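PDB 3IUO: ATP-dependent DNA helicase RecQ, which probably couples ATP hydrolysis to the unwinding of duplex DNA in the 3'-5' direction, and is represented here by its C-terminal part alone. Local coordinates for residues B[21-26]-B[52-56]; B[81-86]-B[112-116]. All blocks are in the same frame, centred on the assembly; numbering follows the deposited sequence.

Contact 1 pairs helix 15-30 with helix 46-58 in the helix-turn-helix domain. Contact 2 pairs helix 75-87 with helix 106-121 nearer the C-terminus. Their centres are about 19 Å apart, on opposite sides of the chain's centre. The two contacts follow each other along the chain, and they also touch. Val53 CG1 of contact 1 lies 3.7 Å from Ile114 CG2 of contact 2, and Glu54 packs on the same isoleucine. Val53 thus serves both contacts, with CG2 on Ile25 and CG1 on Ile114. A salt bridge from Glu54 to Arg110 adds a polar tie between helix 46-58 and helix 106-121. Helix 46-58 therefore packs against helix 15-30 through one side and against helix 106-121 through another.

Contact 1: residues B[21-26]-B[52-56]; sequences MKVSIV and EVETI
The Glu52 carboxylate has the selenomethionine methyl Met21 CE over one face. CE stands almost equally far from both oxygens and is 3.5 Å from Glu52 CD. Beyond the OE1 end of the group runs the Lys22 chain, with its CG 3.9 Å from Glu52 OE1. This is a helix-helix crossing within the RecQ-1-like helix-turn-helix domain. The axes of segments 21-26 (on helix 15-30) and 52-56 (on helix 46-58) cross at 89° and approach to 10.4 Å.

Two bends bring the first pair together. Glu52 folds at chi2 (-70°), and Met21 turns at chi3 (48°) to lay its methyl on the carboxylate. Lys22 crosses Glu52 at about a right angle, but the charges do not meet: Lys22 NZ is 5.4 Å from Glu52 OE1. The lysine tip instead passes the methyl of Thr55, whose OG1 is hydrogen-bonded to Ser51 O.

No hydrogen bond spans the two segments. The apolar part is built round Ile56, a buried residue that points toward helix 15-30. It runs antiparallel to the Lys22 chain, with Ile56 CG1 against Lys22 CB and CG, and its CD1 lies 3.9 Å from Ile25 CG2. Ile25 also reaches back along helix 46-58. Its CD1 meets the aliphatic CB of Glu52, while its CG2 packs on Val53. His42 touches both Met21 and Ile25 from a loop. On the other branch of Ile56, CG2 meets the Val26 CG2 methyl at 3.7 Å.

Contact 2: residues B[81-86]-B[112-116]; sequences IFEYFK and VRIKF
Phe116 lays one ring face on the start of the Phe85 side chain. Phe85 CB sits almost over the ring centre, 3.6 Å from the Phe116 centroid, in a CH-pi contact. The Phe116 side chain leaves its helix with CG opposite the backbone N (chi1 175°), and this carries the ring across to helix 75-87. The Phe85 and Phe116 rings are tilted by 27° and strongly displaced, with centroids 5.7 Å apart, so little of one lies over the other. At the edge of the Phe116 ring comes Phe82, whose CE1 is 3.8 Å from Phe116 CD1.

Each of the other two rings has a CH-pi partner. Lys115 CE lies over one face of the Phe82 ring, 3.7 Å from its centroid. Arg113 CA lies over a face of the Phe85 ring, and Arg113 CB is 3.5 Å from Phe85 CZ. Tyr84 covers the opposite face of Phe85. Val112 CG1 touches CB and CD1 of Phe82, while Val112 CB lies 3.6 Å from Ile81 CG2.

The axes of segments 81-86 and 112-116 make 50° and come within 9.6 Å. The angle is consistent with ridges-into-grooves packing, in which residues four apart, such as Ile81 and Phe85 or Val112 and Phe116, form the ridges. The contact joins helix 75-87 to helix 106-121 without a hydrogen bond between the two segments.

Polar groups further out hold the two cationic chains in place. Lys115 NZ forms salt bridges with Glu119 and Asp66, while its CE rests on Phe82. The extended Arg113 chain passes Phe85 to a salt bridge with Asp91 and a hydrogen bond with Tyr58 OH. Thr90 of the second subunit packs against Arg113.

Contact 1: residues B[21-26]-B[52-56]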
loop_
_atom_site.group_PDB
_atom_site.type_symbol
_atom_site.label_atom_id
_atom_site.label_comp_id
_atom_site.label_asym_id
_atom_site.label_seq_id
_atom_site.Cartn_x
_atom_site.Cartn_y
_atom_site.Cartn_z
HETATM N N MSE B 21 -18.489 1.360 16.990
HETATM C CA MSE B 21 -18.035 -0.021 16.960
HETATM C C MSE B 21 -16.522 -0.041 16.914
HETATM O O MSE B 21 -15.893 -0.863 17.568
HETATM C CB MSE B 21 -18.604 -0.777 15.756
HETATM C CG MSE B 21 -18.177 -2.255 15.703
HETATM SE SE MSE B 21 -18.653 -3.140 14.017
HETATM C CE MSE B 21 -17.957 -1.764 12.812
ATOM N N LYS B 22 -15.945 0.877 16.143
ATOM C CA LYS B 22 -14.501 0.963 16.049
ATOM C C LYS B 22 -13.869 1.412 17.356
ATOM O O LYS B 22 -12.824 0.907 17.747
ATOM C CB LYS B 22 -14.073 1.846 14.874
ATOM C CG LYS B 22 -14.315 1.194 13.489
ATOM C CD LYS B 22 -13.909 2.087 12.309
ATOM C CE LYS B 22 -14.927 3.186 12.044
ATOM N NZ LYS B 22 -14.480 4.004 10.886
ATOM N N VAL B 23 -14.541 2.328 18.055
ATOM C CA VAL B 23 -14.046 2.769 19.349
ATOM C C VAL B 23 -14.019 1.556 20.287
ATOM O O VAL B 23 -13.037 1.373 21.025
ATOM C CB VAL B 23 -14.887 3.929 19.921
ATOM C CG1 VAL B 23 -14.614 4.103 21.429
ATOM C CG2 VAL B 23 -14.598 5.233 19.163
ATOM N N SER B 24 -15.091 0.748 20.252
ATOM C CA SER B 24 -15.190 -0.462 21.072
ATOM C C SER B 24 -14.085 -1.454 20.735
ATOM O O SER B 24 -13.452 -2.012 21.621
ATOM C CB SER B 24 -16.556 -1.132 20.891
ATOM O OG SER B 24 -17.578 -0.380 21.515
ATOM N N ILE B 25 -13.833 -1.652 19.440
ATOM C CA ILE B 25 -12.781 -2.593 18.999
ATOM C C ILE B 25 -11.398 -2.182 19.528
ATOM O O ILE B 25 -10.615 -3.025 19.991
ATOM C CB ILE B 25 -12.778 -2.752 17.466
ATOM C CG1 ILE B 25 -14.025 -3.552 17.049
ATOM C CG2 ILE B 25 -11.547 -3.516 16.986
ATOM C CD1 ILE B 25 -14.353 -3.464 15.551
ATOM N N VAL B 26 -11.105 -0.892 19.446
ATOM C CA VAL B 26 -9.834 -0.363 19.949
ATOM C C VAL B 26 -9.719 -0.628 21.448
ATOM O O VAL B 26 -8.674 -1.042 21.933
ATOM C CB VAL B 26 -9.711 1.134 19.617
ATOM C CG1 VAL B 26 -8.497 1.744 20.327
ATOM C CG2 VAL B 26 -9.602 1.320 18.117
ATOM N N GLU B 52 -12.200 -4.052 9.559
ATOM C CA GLU B 52 -12.391 -2.951 10.517
ATOM C C GLU B 52 -11.094 -2.532 11.209
ATOM O O GLU B 52 -10.824 -1.335 11.366
ATOM C CB GLU B 52 -13.408 -3.329 11.590
ATOM C CG GLU B 52 -14.774 -3.698 11.041
ATOM C CD GLU B 52 -15.550 -2.527 10.460
ATOM O OE1 GLU B 52 -15.209 -1.359 10.740
ATOM O OE2 GLU B 52 -16.542 -2.783 9.741
ATOM N N VAL B 53 -10.278 -3.508 11.587
ATOM C CA VAL B 53 -8.971 -3.213 12.229
ATOM C C VAL B 53 -8.065 -2.487 11.207
ATOM O O VAL B 53 -7.374 -1.543 11.557
ATOM C CB VAL B 53 -8.322 -4.489 12.763
ATOM C CG1 VAL B 53 -6.912 -4.203 13.234
ATOM C CG2 VAL B 53 -9.174 -5.077 13.887
ATOM N N GLU B 54 -8.098 -2.892 9.930
ATOM C CA GLU B 54 -7.364 -2.148 8.912
ATOM C C GLU B 54 -7.805 -0.668 8.806
ATOM O O GLU B 54 -6.975 0.243 8.785
ATOM C CB GLU B 54 -7.477 -2.839 7.550
ATOM C CG GLU B 54 -6.694 -4.148 7.546
ATOM C CD GLU B 54 -7.074 -5.147 6.433
ATOM O OE1 GLU B 54 -8.097 -4.984 5.734
ATOM O OE2 GLU B 54 -6.352 -6.147 6.284
ATOM N N THR B 55 -9.116 -0.444 8.760
ATOM C CA THR B 55 -9.667 0.913 8.734
ATOM C C THR B 55 -9.128 1.747 9.922
ATOM O O THR B 55 -8.648 2.903 9.754
ATOM C CB THR B 55 -11.189 0.842 8.722
ATOM O OG1 THR B 55 -11.626 0.233 7.490
ATOM C CG2 THR B 55 -11.769 2.233 8.838
ATOM N N ILE B 56 -9.156 1.133 11.098
ATOM C CA ILE B 56 -8.631 1.773 12.315
ATOM C C ILE B 56 -7.147 2.149 12.161
ATOM O O ILE B 56 -6.721 3.274 12.462
ATOM C CB ILE B 56 -8.838 0.836 13.523
ATOM C CG1 ILE B 56 -10.318 0.796 13.877
ATOM C CG2 ILE B 56 -7.976 1.261 14.757
ATOM C CD1 ILE B 56 -10.673 -0.417 14.766
#

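Contact 2: residues B[81-86]-B[112-116]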
loop_
_atom_site.group_PDB
_atom_site.type_symbol
_atom_site.label_atom_id
_atom_site.label_comp_id
_atom_site.label_asym_id
_atom_site.label_seq_id
_atom_site.Cartn_x
_atom_site.Cartn_y
_atom_site.Cartn_z
ATOM N N ILE B 81 7.006 -13.041 7.251
ATOM C CA ILE B 81 6.090 -12.043 6.713
ATOM C C ILE B 81 6.509 -10.639 7.171
ATOM O O ILE B 81 6.472 -9.698 6.387
ATOM C CB ILE B 81 4.616 -12.338 7.110
ATOM C CG1 ILE B 81 4.160 -13.697 6.549
ATOM C CG2 ILE B 81 3.684 -11.259 6.572
ATOM C CD1 ILE B 81 2.948 -14.242 7.292
ATOM N N PHE B 82 6.937 -10.510 8.431
ATOM C CA PHE B 82 7.330 -9.196 8.979
ATOM C C PHE B 82 8.535 -8.708 8.178
ATOM O O PHE B 82 8.618 -7.525 7.792
ATOM C CB PHE B 82 7.608 -9.339 10.490
ATOM C CG PHE B 82 7.503 -8.057 11.318
ATOM C CD1 PHE B 82 6.648 -7.030 11.012
ATOM C CD2 PHE B 82 8.221 -7.964 12.516
ATOM C CE1 PHE B 82 6.580 -5.852 11.834
ATOM C CE2 PHE B 82 8.137 -6.829 13.339
ATOM C CZ PHE B 82 7.312 -5.765 12.978
ATOM N N GLU B 83 9.486 -9.616 7.938
ATOM C CA GLU B 83 10.659 -9.274 7.139
ATOM C C GLU B 83 10.295 -8.853 5.729
ATOM O O GLU B 83 10.862 -7.874 5.195
ATOM C CB GLU B 83 11.658 -10.421 7.082
ATOM C CG GLU B 83 13.036 -9.913 6.774
ATOM C CD GLU B 83 13.708 -9.177 7.970
ATOM O OE1 GLU B 83 13.158 -9.141 9.108
ATOM O OE2 GLU B 83 14.820 -8.640 7.770
ATOM N N TYR B 84 9.330 -9.556 5.133
ATOM C CA TYR B 84 8.807 -9.133 3.840
ATOM C C TYR B 84 8.350 -7.663 3.881
ATOM O O TYR B 84 8.744 -6.855 3.023
ATOM C CB TYR B 84 7.657 -10.046 3.359
ATOM C CG TYR B 84 6.923 -9.403 2.228
ATOM C CD1 TYR B 84 7.396 -9.516 0.919
ATOM C CD2 TYR B 84 5.812 -8.582 2.478
ATOM C CE1 TYR B 84 6.763 -8.835 -0.140
ATOM C CE2 TYR B 84 5.173 -7.902 1.452
ATOM C CZ TYR B 84 5.634 -8.040 0.147
ATOM O OH TYR B 84 5.004 -7.384 -0.869
ATOM N N PHE B 85 7.567 -7.293 4.887
ATOM C CA PHE B 85 7.096 -5.903 4.934
ATOM C C PHE B 85 8.221 -4.895 5.166
ATOM O O PHE B 85 8.266 -3.801 4.556
ATOM C CB PHE B 85 5.933 -5.749 5.933
ATOM C CG PHE B 85 4.623 -6.263 5.379
ATOM C CD1 PHE B 85 4.002 -5.579 4.316
ATOM C CD2 PHE B 85 4.056 -7.429 5.875
ATOM C CE1 PHE B 85 2.809 -6.077 3.752
ATOM C CE2 PHE B 85 2.849 -7.929 5.340
ATOM C CZ PHE B 85 2.223 -7.244 4.285
ATOM N N LYS B 86 9.158 -5.252 6.041
ATOM C CA LYS B 86 10.281 -4.375 6.306
ATOM C C LYS B 86 11.091 -4.070 5.058
ATOM O O LYS B 86 11.607 -2.974 4.928
ATOM C CB LYS B 86 11.204 -4.976 7.370
ATOM C CG LYS B 86 10.621 -4.878 8.733
ATOM C CD LYS B 86 11.485 -5.656 9.730
ATOM C CE LYS B 86 11.089 -5.341 11.148
ATOM N NZ LYS B 86 9.759 -5.916 11.362
ATOM N N VAL B 112 -0.142 -9.645 10.023
ATOM C CA VAL B 112 1.200 -9.127 10.207
ATOM C C VAL B 112 1.281 -7.735 9.596
ATOM O O VAL B 112 2.002 -6.898 10.135
ATOM C CB VAL B 112 2.282 -10.059 9.635
ATOM C CG1 VAL B 112 3.691 -9.486 9.845
ATOM C CG2 VAL B 112 2.175 -11.396 10.331
ATOM N N ARG B 113 0.554 -7.514 8.498
ATOM C CA ARG B 113 0.535 -6.203 7.839
ATOM C C ARG B 113 -0.064 -5.148 8.802
ATOM O O ARG B 113 0.442 -4.033 8.869
ATOM C CB ARG B 113 -0.275 -6.313 6.550
ATOM C CG ARG B 113 -0.399 -5.006 5.762
ATOM C CD ARG B 113 -1.090 -5.216 4.440
ATOM N NE ARG B 113 -1.283 -3.931 3.740
ATOM C CZ ARG B 113 -2.357 -3.174 3.885
ATOM N NH1 ARG B 113 -3.329 -3.552 4.715
ATOM N NH2 ARG B 113 -2.439 -2.026 3.232
ATOM N N ILE B 114 -1.113 -5.506 9.534
ATOM C CA ILE B 114 -1.667 -4.598 10.588
ATOM C C ILE B 114 -0.600 -4.230 11.594
ATOM O O ILE B 114 -0.403 -3.049 11.913
ATOM C CB ILE B 114 -2.909 -5.218 11.270
ATOM C CG1 ILE B 114 -4.089 -5.197 10.280
ATOM C CG2 ILE B 114 -3.247 -4.537 12.603
ATOM C CD1 ILE B 114 -5.142 -6.246 10.603
ATOM N N LYS B 115 0.108 -5.244 12.101
ATOM C CA LYS B 115 1.175 -5.033 13.080
ATOM C C LYS B 115 2.238 -4.070 12.500
ATOM O O LYS B 115 2.650 -3.089 13.140
ATOM C CB LYS B 115 1.797 -6.385 13.403
ATOM C CG LYS B 115 3.071 -6.281 14.239
ATOM C CD LYS B 115 3.596 -7.664 14.511
ATOM C CE LYS B 115 5.054 -7.640 14.965
ATOM N NZ LYS B 115 5.203 -7.001 16.320
ATOM N N PHE B 116 2.674 -4.360 11.292
ATOM C CA PHE B 116 3.714 -3.572 10.677
ATOM C C PHE B 116 3.288 -2.120 10.432
ATOM O O PHE B 116 4.047 -1.188 10.740
ATOM C CB PHE B 116 4.135 -4.227 9.350
ATOM C CG PHE B 116 5.122 -3.422 8.557
ATOM C CD1 PHE B 116 6.481 -3.466 8.843
ATOM C CD2 PHE B 116 4.667 -2.633 7.528
ATOM C CE1 PHE B 116 7.392 -2.729 8.096
ATOM C CE2 PHE B 116 5.570 -1.878 6.773
ATOM C CZ PHE B 116 6.924 -1.930 7.073
#